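Local coordinates for protein A197 (PDB 2C0N) that probably transfers a sugar from an activated donor to an acceptor, as a viral glycosyltransferase of the GT-A fold, at residues Val39-Ala44 with Leu57-Glu62; Gly81-Cys86 with Lys159-Ala164; Tyr90-Arg95 with His172-Arg177. All coordinates share one frame; numbering follows the deposited sequence.

Contact 1 (Val39-Ala44 with Leu57-Glu62)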
ATOM      1  N   VAL A  39      -5.311  -4.664  20.282  1.00 16.72           N
ATOM      2  CA  VAL A  39      -6.598  -5.063  19.737  1.00 16.79           C
ATOM      3  C   VAL A  39      -6.409  -5.572  18.320  1.00 16.63           C
ATOM      4  O   VAL A  39      -7.006  -6.570  17.919  1.00 17.43           O
ATOM      5  CB  VAL A  39      -7.592  -3.884  19.718  1.00 17.22           C
ATOM      6  CG1 VAL A  39      -8.906  -4.310  19.072  1.00 18.09           C
ATOM      7  CG2 VAL A  39      -7.818  -3.318  21.135  1.00 17.66           C
ATOM      8  N   GLN A  40      -5.567  -4.908  17.540  1.00 16.53           N
ATOM      9  CA  GLN A  40      -5.268  -5.417  16.183  1.00 16.04           C
ATOM     10  C   GLN A  40      -4.613  -6.786  16.225  1.00 15.47           C
ATOM     11  O   GLN A  40      -4.923  -7.658  15.410  1.00 14.18           O
ATOM     12  CB  GLN A  40      -4.357  -4.444  15.427  1.00 16.85           C
ATOM     13  CG  GLN A  40      -4.947  -3.076  15.201  1.00 16.74           C
ATOM     14  CD  GLN A  40      -3.939  -2.118  14.616  1.00 17.49           C
ATOM     15  OE1 GLN A  40      -2.937  -1.816  15.239  1.00 15.65           O
ATOM     16  NE2 GLN A  40      -4.214  -1.626  13.422  1.00 15.99           N
ATOM     17  N   ARG A  41      -3.696  -7.011  17.159  1.00 15.67           N
ATOM     18  CA  ARG A  41      -3.039  -8.314  17.243  1.00 14.89           C
ATOM     19  C   ARG A  41      -3.997  -9.422  17.660  1.00 14.32           C
ATOM     20  O   ARG A  41      -3.900 -10.546  17.191  1.00 13.89           O
ATOM     21  CB  ARG A  41      -1.833  -8.280  18.176  1.00 15.56           C
ATOM     22  CG  ARG A  41      -0.796  -7.298  17.777  1.00 17.38           C
ATOM     23  CD  ARG A  41       0.506  -7.586  18.434  1.00 17.46           C
ATOM     24  NE  ARG A  41       1.454  -6.486  18.295  1.00 17.46           N
ATOM     25  CZ  ARG A  41       2.128  -6.213  17.192  1.00 17.65           C
ATOM     26  NH1 ARG A  41       1.939  -6.932  16.102  1.00 21.62           N
ATOM     27  NH2 ARG A  41       2.981  -5.196  17.162  1.00 17.48           N
ATOM     28  N   GLU A  42      -4.949  -9.116  18.518  1.00 13.97           N
ATOM     29  CA  GLU A  42      -5.954 -10.110  18.866  1.00 14.89           C
ATOM     30  C   GLU A  42      -6.861 -10.453  17.692  1.00 14.76           C
ATOM     31  O   GLU A  42      -7.225 -11.588  17.507  1.00 15.53           O
ATOM     32  CB  GLU A  42      -6.801  -9.626  20.030  1.00 14.77           C
ATOM     33  CG  GLU A  42      -7.527 -10.740  20.753  1.00 18.26           C
ATOM     34  CD  GLU A  42      -6.588 -11.586  21.538  1.00 20.66           C
ATOM     35  OE1 GLU A  42      -5.862 -11.038  22.375  1.00 23.37           O
ATOM     36  OE2 GLU A  42      -6.525 -12.793  21.278  1.00 24.92           O
ATOM     37  N   ILE A  43      -7.300  -9.446  16.945  1.00 16.07           N
ATOM     38  CA  ILE A  43      -8.074  -9.665  15.728  1.00 15.86           C
ATOM     39  C   ILE A  43      -7.290 -10.561  14.782  1.00 15.78           C
ATOM     40  O   ILE A  43      -7.833 -11.518  14.227  1.00 15.21           O
ATOM     41  CB  ILE A  43      -8.374  -8.315  15.046  1.00 16.43           C
ATOM     42  CG1 ILE A  43      -9.420  -7.551  15.849  1.00 16.90           C
ATOM     43  CG2 ILE A  43      -8.858  -8.496  13.577  1.00 17.47           C
ATOM     44  CD1 ILE A  43      -9.541  -6.122  15.470  1.00 18.02           C
ATOM     45  N   ALA A  44      -6.004 -10.258  14.609  1.00 15.87           N
ATOM     46  CA  ALA A  44      -5.118 -11.072  13.746  1.00 15.92           C
ATOM     47  C   ALA A  44      -5.135 -12.540  14.164  1.00 16.41           C
ATOM     48  O   ALA A  44      -5.362 -13.395  13.323  1.00 16.75           O
ATOM     49  CB  ALA A  44      -3.722 -10.562  13.785  1.00 15.58           C
ATOM     50  N   LEU A  57       1.732 -17.573  11.544  1.00 15.44           N
ATOM     51  CA  LEU A  57       1.283 -16.188  11.637  1.00 15.75           C
ATOM     52  C   LEU A  57       2.545 -15.365  11.758  1.00 16.55           C
ATOM     53  O   LEU A  57       3.286 -15.520  12.739  1.00 17.41           O
ATOM     54  CB  LEU A  57       0.420 -15.999  12.881  1.00 15.78           C
ATOM     55  CG  LEU A  57      -0.461 -14.736  12.962  1.00 16.12           C
ATOM     56  CD1 LEU A  57      -1.399 -14.816  14.128  1.00 15.62           C
ATOM     57  CD2 LEU A  57       0.379 -13.523  13.111  1.00 15.62           C
ATOM     58  N   ALA A  58       2.779 -14.498  10.775  1.00 16.97           N
ATOM     59  CA  ALA A  58       3.901 -13.568  10.828  1.00 17.23           C
ATOM     60  C   ALA A  58       3.351 -12.193  11.141  1.00 17.26           C
ATOM     61  O   ALA A  58       2.500 -11.694  10.389  1.00 19.35           O
ATOM     62  CB  ALA A  58       4.626 -13.544   9.519  1.00 17.79           C
ATOM     63  N   PHE A  59       3.784 -11.589  12.260  1.00 16.84           N
ATOM     64  CA  PHE A  59       3.515 -10.153  12.510  1.00 17.12           C
ATOM     65  C   PHE A  59       4.652  -9.317  11.939  1.00 16.38           C
ATOM     66  O   PHE A  59       5.839  -9.617  12.194  1.00 17.61           O
ATOM     67  CB  PHE A  59       3.451  -9.887  14.009  1.00 17.59           C
ATOM     68  CG  PHE A  59       2.147 -10.243  14.629  1.00 15.91           C
ATOM     69  CD1 PHE A  59       0.977  -9.691  14.168  1.00 16.07           C
ATOM     70  CD2 PHE A  59       2.103 -11.084  15.722  1.00 18.38           C
ATOM     71  CE1 PHE A  59      -0.241  -9.967  14.776  1.00 15.40           C
ATOM     72  CE2 PHE A  59       0.866 -11.378  16.313  1.00 18.32           C
ATOM     73  CZ  PHE A  59      -0.275 -10.822  15.834  1.00 16.44           C
ATOM     74  N   LEU A  60       4.279  -8.295  11.181  1.00 17.29           N
ATOM     75  CA  LEU A  60       5.182  -7.343  10.585  1.00 16.56           C
ATOM     76  C   LEU A  60       4.600  -5.976  10.763  1.00 17.37           C
ATOM     77  O   LEU A  60       3.515  -5.713  10.250  1.00 15.79           O
ATOM     78  CB  LEU A  60       5.391  -7.652   9.090  1.00 18.22           C
ATOM     79  CG  LEU A  60       6.471  -6.864   8.338  1.00 17.03           C
ATOM     80  CD1 LEU A  60       7.818  -7.132   8.906  1.00 18.22           C
ATOM     81  CD2 LEU A  60       6.434  -7.257   6.870  1.00 18.21           C
ATOM     82  N   ASP A  61       5.283  -5.129  11.560  1.00 16.54           N
ATOM     83  CA  ASP A  61       4.828  -3.760  11.786  1.00 16.18           C
ATOM     84  C   ASP A  61       4.916  -3.048  10.452  1.00 15.85           C
ATOM     85  O   ASP A  61       5.770  -3.364   9.617  1.00 15.00           O
ATOM     86  CB  ASP A  61       5.685  -3.050  12.821  1.00 16.74           C
ATOM     87  CG  ASP A  61       5.327  -3.422  14.249  1.00 20.43           C
ATOM     88  OD1 ASP A  61       4.268  -4.049  14.503  1.00 21.91           O
ATOM     89  OD2 ASP A  61       6.127  -3.057  15.113  1.00 25.13           O
ATOM     90  N   GLU A  62       3.996  -2.121  10.228  1.00 15.74           N
ATOM     91  CA  GLU A  62       3.931  -1.410   8.949  1.00 15.73           C
ATOM     92  C   GLU A  62       5.192  -0.564   8.656  1.00 15.04           C
ATOM     93  O   GLU A  62       5.429  -0.157   7.524  1.00 16.46           O
ATOM     94  CB  GLU A  62       2.672  -0.566   8.906  1.00 16.42           C
ATOM     95  CG  GLU A  62       2.470   0.259   7.640  1.00 17.79           C
ATOM     96  CD  GLU A  62       3.157   1.615   7.672  1.00 22.36           C
ATOM     97  OE1 GLU A  62       3.422   2.119   8.794  1.00 19.36           O
ATOM     98  OE2 GLU A  62       3.458   2.181   6.586  1.00 19.27           O
TER
HETATM   99  O   HOH W   1       3.386  -6.584  13.905  1.00 22.24           O
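Arg41 crosses the Phe59 ring obliquely, touching it near its base and again at NH1, before reaching Asp61. Its CB sits 3.8 Å from Phe59 CZ; CG follows, 4.1 Å from Phe59 CE1. From CG to NE the chain is extended, and NE forms a salt bridge with Glu150 of helix 150-158. NH1 comes in over the ring face, 3.5 Å from Phe59 CD1, with the guanidinium nearly upright on the ring (planes 78° apart): a cation-pi contact, Arg41 CZ 4.9 Å from the ring centroid. NH2 completes the reach with a nearly straight, salt-bridging hydrogen bond to the syn lone pair of Asp61 OD1 (3.2 Å, 164°). A water accepts from NH1 and donates to the same OD1, so the carboxylate oxygen is held directly and through solvent. Leu57 CD2 covers the opposite face of Phe59, and Ala44 CB packs 3.7 Å from Phe59 CE1. Asp61 and Glu62 begin an Asp-Glu-Asp sequence just past the strand, consistent with the DXD motif of GT-A enzymes. Here 39-44 of helix 37-50 runs roughly antiparallel to 57-60 of strand 56-60, which lies between strands 3-8 and 120-124, while Ala44 also touches Phe6 and Leu31.

Contact 2 (Gly81-Cys86 with Lys159-Ala164); sequences GYDVVC and KPRTYA
Tyr163 and Tyr82 meet through different first torsions: Tyr163 turns CG trans to its backbone N (chi1 -159°), whereas Tyr82 keeps CG beside the N and opposite the carbonyl carbon (chi1 -70°). The Tyr82 ring therefore lies under the Tyr163 side chain, with Tyr163 CB over its centre in a CH-pi contact, 3.9 Å from the centroid. Farther out, Tyr163 CD2 closes to 3.5 Å from Tyr82 CZ; the two rings are steeply inclined, 59° between planes. Lys77 adds a cation-pi contact to Tyr163. Two backbone N-H groups, those of Asp83 and Val84, converge on the carbonyl O of Arg161, and Asp83 returns the grip, its OD2 accepting from Arg161 N at 2.8 Å on the anti side of the carboxylate. From there the chains run as parallel neighbours, strand 84-88 beside strand 162-173, in the central sheet of the alpha/beta GT-A fold. Val84 O takes Tyr163 N, and Tyr163 O takes Cys86 N at 2.8 Å. Val84, Cys86, Thr162 and Ala164 share one face, where Val84 CG2 packs 3.5 Å from Pro160 CB and Cys86 SG presses on Thr162 CG2; Phe155 of helix 150-158 covers Val84 and Thr162. Val85 points to the other face with Tyr163, against helix 71-80. That helix ends in a Schellman motif at Gly81, whose carbonyl O receives Arg161 NH2 at 3.1 Å, in the guanidinium plane, and a weak bond from NE.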
ATOM      1  N   GLY A  81      11.388 -27.373  17.163  1.00 15.08           N
ATOM      2  CA  GLY A  81      10.524 -27.269  18.325  1.00 14.63           C
ATOM      3  C   GLY A  81      10.417 -25.897  18.903  1.00 15.03           C
ATOM      4  O   GLY A  81       9.842 -25.726  19.971  1.00 14.84           O
ATOM      5  N   TYR A  82      10.922 -24.898  18.192  1.00 16.02           N
ATOM      6  CA  TYR A  82      10.623 -23.525  18.598  1.00 16.52           C
ATOM      7  C   TYR A  82       9.177 -23.136  18.303  1.00 16.82           C
ATOM      8  O   TYR A  82       8.568 -23.612  17.337  1.00 17.79           O
ATOM      9  CB  TYR A  82      11.633 -22.552  17.990  1.00 16.95           C
ATOM     10  CG  TYR A  82      12.964 -22.738  18.619  1.00 15.39           C
ATOM     11  CD1 TYR A  82      13.251 -22.174  19.859  1.00 17.23           C
ATOM     12  CD2 TYR A  82      13.924 -23.521  18.017  1.00 20.96           C
ATOM     13  CE1 TYR A  82      14.480 -22.374  20.473  1.00 19.51           C
ATOM     14  CE2 TYR A  82      15.166 -23.725  18.608  1.00 22.73           C
ATOM     15  CZ  TYR A  82      15.435 -23.148  19.844  1.00 22.32           C
ATOM     16  OH  TYR A  82      16.643 -23.384  20.436  1.00 22.85           O
ATOM     17  N   ASP A  83       8.636 -22.245  19.136  1.00 15.80           N
ATOM     18  CA  ASP A  83       7.300 -21.714  18.917  1.00 15.78           C
ATOM     19  C   ASP A  83       7.288 -20.397  18.155  1.00 15.81           C
ATOM     20  O   ASP A  83       6.320 -20.065  17.451  1.00 16.31           O
ATOM     21  CB  ASP A  83       6.589 -21.548  20.272  1.00 15.13           C
ATOM     22  CG  ASP A  83       6.496 -22.818  21.048  1.00 16.81           C
ATOM     23  OD1 ASP A  83       5.975 -23.780  20.472  1.00 15.52           O
ATOM     24  OD2 ASP A  83       6.936 -22.867  22.234  1.00 12.62           O
ATOM     25  N   VAL A  84       8.323 -19.601  18.338  1.00 15.87           N
ATOM     26  CA  VAL A  84       8.357 -18.238  17.806  1.00 15.35           C
ATOM     27  C   VAL A  84       9.761 -18.005  17.290  1.00 15.79           C
ATOM     28  O   VAL A  84      10.743 -18.377  17.956  1.00 15.96           O
ATOM     29  CB  VAL A  84       8.074 -17.212  18.898  1.00 15.17           C
ATOM     30  CG1 VAL A  84       8.297 -15.776  18.400  1.00 15.13           C
ATOM     31  CG2 VAL A  84       6.664 -17.408  19.451  1.00 15.65           C
ATOM     32  N   VAL A  85       9.844 -17.436  16.101  1.00 16.54           N
ATOM     33  CA  VAL A  85      11.119 -17.077  15.495  1.00 17.51           C
ATOM     34  C   VAL A  85      11.115 -15.546  15.263  1.00 17.35           C
ATOM     35  O   VAL A  85      10.192 -15.018  14.645  1.00 17.49           O
ATOM     36  CB  VAL A  85      11.335 -17.843  14.200  1.00 17.33           C
ATOM     37  CG1 VAL A  85      12.600 -17.416  13.546  1.00 17.59           C
ATOM     38  CG2 VAL A  85      11.376 -19.353  14.482  1.00 18.26           C
ATOM     39  N   CYS A  86      12.138 -14.875  15.791  1.00 17.38           N
ATOM     40  CA  CYS A  86      12.216 -13.393  15.822  1.00 17.35           C
ATOM     41  C   CYS A  86      13.244 -12.897  14.822  1.00 17.38           C
ATOM     42  O   CYS A  86      14.301 -13.472  14.705  1.00 16.40           O
ATOM     43  CB  CYS A  86      12.686 -12.917  17.173  1.00 17.99           C
ATOM     44  SG  CYS A  86      11.664 -13.508  18.505  1.00 23.70           S
ATOM     45  N   LYS A 159       5.182 -17.644  27.432  1.00 20.25           N
ATOM     46  CA  LYS A 159       6.497 -18.318  27.488  1.00 19.87           C
ATOM     47  C   LYS A 159       6.770 -19.262  26.296  1.00 19.35           C
ATOM     48  O   LYS A 159       7.130 -20.428  26.471  1.00 18.02           O
ATOM     49  CB  LYS A 159       6.699 -19.042  28.835  1.00 20.41           C
ATOM     50  CG  LYS A 159       6.465 -18.118  30.045  1.00 21.80           C
ATOM     51  CD  LYS A 159       6.422 -18.834  31.366  1.00 23.73           C
ATOM     52  CE  LYS A 159       7.810 -19.000  32.000  1.00 24.97           C
ATOM     53  NZ  LYS A 159       7.705 -19.761  33.303  1.00 27.58           N
ATOM     54  N   PRO A 160       6.613 -18.746  25.077  1.00 18.17           N
ATOM     55  CA  PRO A 160       6.951 -19.542  23.907  1.00 17.87           C
ATOM     56  C   PRO A 160       8.445 -19.857  23.866  1.00 17.86           C
ATOM     57  O   PRO A 160       9.276 -19.071  24.348  1.00 18.38           O
ATOM     58  CB  PRO A 160       6.560 -18.618  22.736  1.00 16.88           C
ATOM     59  CG  PRO A 160       6.585 -17.259  23.325  1.00 18.65           C
ATOM     60  CD  PRO A 160       6.117 -17.404  24.704  1.00 18.01           C
ATOM     61  N   ARG A 161       8.789 -21.009  23.330  1.00 17.74           N
ATOM     62  CA  ARG A 161      10.195 -21.287  23.058  1.00 17.69           C
ATOM     63  C   ARG A 161      10.554 -20.449  21.833  1.00 17.31           C
ATOM     64  O   ARG A 161       9.972 -20.614  20.761  1.00 15.38           O
ATOM     65  CB  ARG A 161      10.394 -22.779  22.896  1.00 18.49           C
ATOM     66  CG  ARG A 161      10.121 -23.455  24.269  1.00 20.80           C
ATOM     67  CD  ARG A 161      10.522 -24.837  24.414  1.00 27.59           C
ATOM     68  NE  ARG A 161      10.069 -25.691  23.319  1.00 32.50           N
ATOM     69  CZ  ARG A 161       9.699 -26.963  23.446  1.00 30.06           C
ATOM     70  NH1 ARG A 161       9.668 -27.562  24.636  1.00 30.62           N
ATOM     71  NH2 ARG A 161       9.336 -27.630  22.363  1.00 30.41           N
ATOM     72  N   THR A 162      11.467 -19.500  22.049  1.00 17.96           N
ATOM     73  CA  THR A 162      11.720 -18.392  21.140  1.00 18.18           C
ATOM     74  C   THR A 162      13.198 -18.335  20.670  1.00 18.12           C
ATOM     75  O   THR A 162      14.115 -18.436  21.472  1.00 18.56           O
ATOM     76  CB  THR A 162      11.312 -17.039  21.761  1.00 19.13           C
ATOM     77  OG1 THR A 162       9.964 -17.122  22.244  1.00 18.75           O
ATOM     78  CG2 THR A 162      11.397 -15.895  20.719  1.00 19.66           C
ATOM     79  N   TYR A 163      13.393 -18.189  19.356  1.00 18.00           N
ATOM     80  CA  TYR A 163      14.740 -18.135  18.741  1.00 16.40           C
ATOM     81  C   TYR A 163      14.838 -16.901  17.864  1.00 16.47           C
ATOM     82  O   TYR A 163      13.895 -16.604  17.112  1.00 17.03           O
ATOM     83  CB  TYR A 163      14.959 -19.358  17.866  1.00 17.02           C
ATOM     84  CG  TYR A 163      16.398 -19.641  17.622  1.00 15.25           C
ATOM     85  CD1 TYR A 163      17.044 -19.143  16.505  1.00 16.61           C
ATOM     86  CD2 TYR A 163      17.133 -20.413  18.519  1.00 18.95           C
ATOM     87  CE1 TYR A 163      18.377 -19.381  16.285  1.00 15.89           C
ATOM     88  CE2 TYR A 163      18.491 -20.672  18.294  1.00 19.06           C
ATOM     89  CZ  TYR A 163      19.092 -20.142  17.163  1.00 18.21           C
ATOM     90  OH  TYR A 163      20.420 -20.354  16.903  1.00 18.04           O
ATOM     91  N   ALA A 164      15.960 -16.194  17.975  1.00 15.87           N
ATOM     92  CA  ALA A 164      16.276 -15.032  17.125  1.00 16.10           C
ATOM     93  C   ALA A 164      17.278 -15.481  16.050  1.00 15.88           C
ATOM     94  O   ALA A 164      18.293 -16.105  16.357  1.00 15.84           O
ATOM     95  CB  ALA A 164      16.848 -13.908  17.954  1.00 15.94           C
TER

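Contact 3 (Tyr90-Arg95 with His172-Arg177)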
ATOM      1  N   TYR A  90      16.515  -2.418  14.270  1.00 17.38           N
ATOM      2  CA  TYR A  90      16.904  -1.478  15.313  1.00 17.05           C
ATOM      3  C   TYR A  90      15.709  -0.642  15.729  1.00 16.69           C
ATOM      4  O   TYR A  90      15.024  -0.048  14.889  1.00 16.16           O
ATOM      5  CB  TYR A  90      18.037  -0.548  14.858  1.00 18.20           C
ATOM      6  CG  TYR A  90      18.882  -0.167  16.031  1.00 20.12           C
ATOM      7  CD1 TYR A  90      19.866  -1.032  16.470  1.00 21.62           C
ATOM      8  CD2 TYR A  90      18.665   1.030  16.757  1.00 24.48           C
ATOM      9  CE1 TYR A  90      20.633  -0.754  17.584  1.00 24.38           C
ATOM     10  CE2 TYR A  90      19.459   1.322  17.902  1.00 23.00           C
ATOM     11  CZ  TYR A  90      20.447   0.417  18.282  1.00 23.47           C
ATOM     12  OH  TYR A  90      21.277   0.620  19.371  1.00 25.12           O
ATOM     13  N   LEU A  91      15.502  -0.552  17.032  1.00 15.82           N
ATOM     14  CA  LEU A  91      14.344   0.158  17.576  1.00 15.97           C
ATOM     15  C   LEU A  91      14.447   1.664  17.372  1.00 16.08           C
ATOM     16  O   LEU A  91      15.530   2.272  17.512  1.00 15.47           O
ATOM     17  CB  LEU A  91      14.166  -0.190  19.059  1.00 15.71           C
ATOM     18  CG  LEU A  91      13.907  -1.666  19.439  1.00 16.17           C
ATOM     19  CD1 LEU A  91      13.963  -1.909  20.928  1.00 17.89           C
ATOM     20  CD2 LEU A  91      12.555  -2.139  18.911  1.00 18.75           C
ATOM     21  N   LYS A  92      13.290   2.277  17.079  1.00 17.03           N
ATOM     22  CA  LYS A  92      13.172   3.733  16.930  1.00 15.54           C
ATOM     23  C   LYS A  92      13.202   4.446  18.274  1.00 15.62           C
ATOM     24  O   LYS A  92      13.303   5.678  18.325  1.00 15.54           O
ATOM     25  CB  LYS A  92      11.896   4.125  16.151  1.00 16.60           C
ATOM     26  CG  LYS A  92      12.076   4.082  14.634  1.00 14.08           C
ATOM     27  CD  LYS A  92      10.939   4.631  13.842  1.00 14.69           C
ATOM     28  CE  LYS A  92       9.701   3.845  13.903  1.00 14.88           C
ATOM     29  NZ  LYS A  92       8.694   4.382  12.957  1.00 13.31           N
ATOM     30  N   THR A  93      13.079   3.676  19.358  1.00 15.01           N
ATOM     31  CA  THR A  93      13.362   4.153  20.705  1.00 15.45           C
ATOM     32  C   THR A  93      14.867   4.340  20.952  1.00 14.00           C
ATOM     33  O   THR A  93      15.270   4.888  21.983  1.00 13.48           O
ATOM     34  CB  THR A  93      12.822   3.185  21.767  1.00 15.81           C
ATOM     35  OG1 THR A  93      13.449   1.896  21.628  1.00 15.33           O
ATOM     36  CG2 THR A  93      11.299   3.093  21.678  1.00 17.10           C
ATOM     37  N   LEU A  94      15.667   3.832  20.016  1.00 14.02           N
ATOM     38  CA  LEU A  94      17.120   3.845  20.050  1.00 13.66           C
ATOM     39  C   LEU A  94      17.717   3.027  21.193  1.00 14.96           C
ATOM     40  O   LEU A  94      18.871   3.242  21.570  1.00 13.96           O
ATOM     41  CB  LEU A  94      17.651   5.269  20.079  1.00 14.39           C
ATOM     42  CG  LEU A  94      17.028   6.169  19.004  1.00 14.29           C
ATOM     43  CD1 LEU A  94      17.598   7.563  19.111  1.00 12.85           C
ATOM     44  CD2 LEU A  94      17.269   5.623  17.631  1.00 16.95           C
ATOM     45  N   ARG A  95      16.929   2.101  21.718  1.00 14.52           N
ATOM     46  CA  ARG A  95      17.315   1.382  22.932  1.00 16.62           C
ATOM     47  C   ARG A  95      18.112   0.105  22.601  1.00 16.73           C
ATOM     48  O   ARG A  95      18.773  -0.473  23.465  1.00 17.49           O
ATOM     49  CB  ARG A  95      16.071   1.074  23.774  1.00 17.25           C
ATOM     50  CG  ARG A  95      15.434   2.306  24.418  1.00 19.98           C
ATOM     51  CD  ARG A  95      14.346   1.945  25.416  1.00 24.84           C
ATOM     52  NE  ARG A  95      13.614   3.091  26.012  1.00 27.50           N
ATOM     53  CZ  ARG A  95      13.095   3.091  27.248  1.00 32.67           C
ATOM     54  NH1 ARG A  95      13.246   2.039  28.047  1.00 33.29           N
ATOM     55  NH2 ARG A  95      12.451   4.164  27.728  1.00 34.30           N
ATOM     56  N   HIS A 172      13.886  -0.275   9.656  1.00 15.71           N
ATOM     57  CA  HIS A 172      12.849   0.267  10.514  1.00 15.39           C
ATOM     58  C   HIS A 172      12.667   1.710  10.082  1.00 14.72           C
ATOM     59  O   HIS A 172      13.476   2.559  10.378  1.00 14.55           O
ATOM     60  CB  HIS A 172      13.280   0.167  11.996  1.00 14.92           C
ATOM     61  CG  HIS A 172      12.155   0.208  12.974  1.00 15.50           C
ATOM     62  ND1 HIS A 172      10.826   0.105  12.609  1.00 17.30           N
ATOM     63  CD2 HIS A 172      12.167   0.349  14.318  1.00 10.79           C
ATOM     64  CE1 HIS A 172      10.075   0.206  13.694  1.00 15.52           C
ATOM     65  NE2 HIS A 172      10.865   0.323  14.745  1.00 17.74           N
ATOM     66  N   PHE A 173      11.630   1.940   9.307  1.00 16.15           N
ATOM     67  CA  PHE A 173      11.388   3.234   8.719  1.00 15.67           C
ATOM     68  C   PHE A 173      10.887   4.249   9.694  1.00 15.04           C
ATOM     69  O   PHE A 173      10.050   3.952  10.553  1.00 15.62           O
ATOM     70  CB  PHE A 173      10.416   3.084   7.537  1.00 16.42           C
ATOM     71  CG  PHE A 173      11.095   2.673   6.306  1.00 14.20           C
ATOM     72  CD1 PHE A 173      11.406   1.333   6.061  1.00 16.37           C
ATOM     73  CD2 PHE A 173      11.538   3.623   5.420  1.00 16.59           C
ATOM     74  CE1 PHE A 173      12.119   0.956   4.921  1.00 15.78           C
ATOM     75  CE2 PHE A 173      12.269   3.261   4.280  1.00 15.81           C
ATOM     76  CZ  PHE A 173      12.565   1.898   4.027  1.00 15.59           C
ATOM     77  N   ILE A 174      11.428   5.463   9.568  1.00 15.08           N
ATOM     78  CA  ILE A 174      11.089   6.583  10.415  1.00 14.84           C
ATOM     79  C   ILE A 174      10.020   7.418   9.728  1.00 16.16           C
ATOM     80  O   ILE A 174       8.969   7.688  10.292  1.00 17.47           O
ATOM     81  CB  ILE A 174      12.326   7.426  10.776  1.00 14.57           C
ATOM     82  CG1 ILE A 174      13.388   6.554  11.467  1.00 11.96           C
ATOM     83  CG2 ILE A 174      11.966   8.547  11.708  1.00 14.87           C
ATOM     84  CD1 ILE A 174      14.806   7.179  11.416  1.00 13.92           C
ATOM     85  N   ASP A 175      10.283   7.810   8.499  1.00 16.38           N
ATOM     86  CA  ASP A 175       9.251   8.379   7.664  1.00 16.40           C
ATOM     87  C   ASP A 175       9.063   7.453   6.481  1.00 16.06           C
ATOM     88  O   ASP A 175       9.374   6.270   6.579  1.00 16.88           O
ATOM     89  CB  ASP A 175       9.535   9.865   7.344  1.00 17.75           C
ATOM     90  CG  ASP A 175      10.726  10.081   6.447  1.00 17.01           C
ATOM     91  OD1 ASP A 175      11.280   9.084   6.000  1.00 17.71           O
ATOM     92  OD2 ASP A 175      11.100  11.260   6.152  1.00 16.96           O
ATOM     93  N   GLU A 176       8.524   7.960   5.377  1.00 14.93           N
ATOM     94  CA  GLU A 176       8.256   7.115   4.229  1.00 15.24           C
ATOM     95  C   GLU A 176       9.512   6.685   3.492  1.00 14.68           C
ATOM     96  O   GLU A 176       9.444   5.753   2.690  1.00 14.24           O
ATOM     97  CB  GLU A 176       7.327   7.838   3.271  1.00 15.57           C
ATOM     98  CG  GLU A 176       5.996   8.152   3.862  1.00 16.46           C
ATOM     99  CD  GLU A 176       5.907   9.444   4.662  1.00 20.59           C
ATOM    100  OE1 GLU A 176       6.907  10.134   4.929  1.00 20.49           O
ATOM    101  OE2 GLU A 176       4.769   9.788   5.010  1.00 23.54           O
ATOM    102  N   ARG A 177      10.645   7.347   3.767  1.00 13.83           N
ATOM    103  CA  ARG A 177      11.870   7.170   2.974  1.00 14.89           C
ATOM    104  C   ARG A 177      13.124   6.847   3.788  1.00 15.60           C
ATOM    105  O   ARG A 177      14.028   6.140   3.282  1.00 15.92           O
ATOM    106  CB  ARG A 177      12.161   8.458   2.166  1.00 16.08           C
ATOM    107  CG  ARG A 177      11.179   8.744   1.086  1.00 18.63           C
ATOM    108  CD  ARG A 177      11.168  10.262   0.642  1.00 16.27           C
ATOM    109  NE  ARG A 177      10.665  11.001   1.758  1.00 22.93           N
ATOM    110  CZ  ARG A 177       9.403  11.192   2.058  1.00 21.35           C
ATOM    111  NH1 ARG A 177       8.389  10.813   1.242  1.00 16.86           N
ATOM    112  NH2 ARG A 177       9.134  11.824   3.186  1.00 23.38           N
TER
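Leu91 to Leu94 form a type I turn, closed by Leu94 N on Leu91 O, with Lys92 in it and Tyr90 just before it, and both residues meet His172 near the end of strand 162-173. Tyr90 O meets the edge of the His172 ring in its plane, only 2.9 Å from CD2; the oxygen is buried here and has no hydrogen-bond donor in the model. Over one face of the same ring comes the Lys92 chain. CG lies 3.7 Å from His172 CD2, and CE sits toward the rim, 3.9 Å from the ring centroid, a CH-pi contact. A bend at chi3 (-68°) lets the chain cross the imidazole and deliver NZ to Phe173 O at 2.8 Å, in the carbonyl plane. NZ also makes a salt bridge to Asp63, so the ammonium is shared between a main-chain oxygen and a carboxylate. Ile174 CG1 slides past Lys92 CD, 3.9 Å away. Tyr89 meets the imidazole edge-to-face. On one side of this strand end, Phe173 bonds by its backbone to Asp63, just before strand 64-66, whose Val64 and Val65 touch His172 and Phe173; strand 178-180 pairs with His172 through Leu180.

How the contacts relate
All three contacts hang on one mixed sheet. Contact 2 and contact 3 share strand 162-173, and strand 84-88 leads from the parallel pairing into the loop of 90-95; their centres are about 24 Å apart. Contact 1 lies about 17 Å from contact 2 and 19 Å from contact 3, centre to centre, but its nearest atoms come within about 5 Å of contact 3. What joins these last two is the Asp61-Glu62-Asp63 sequence: Arg41 bonds its first aspartate, Lys92 its last. If this is the DXD motif, as the fold suggests, both basic residues would lie beside the region where GT-A enzymes bind metal and sugar donor. The nickel ion sits instead on His198 and His200 of the C-terminal six-histidine run, probably a purification tag.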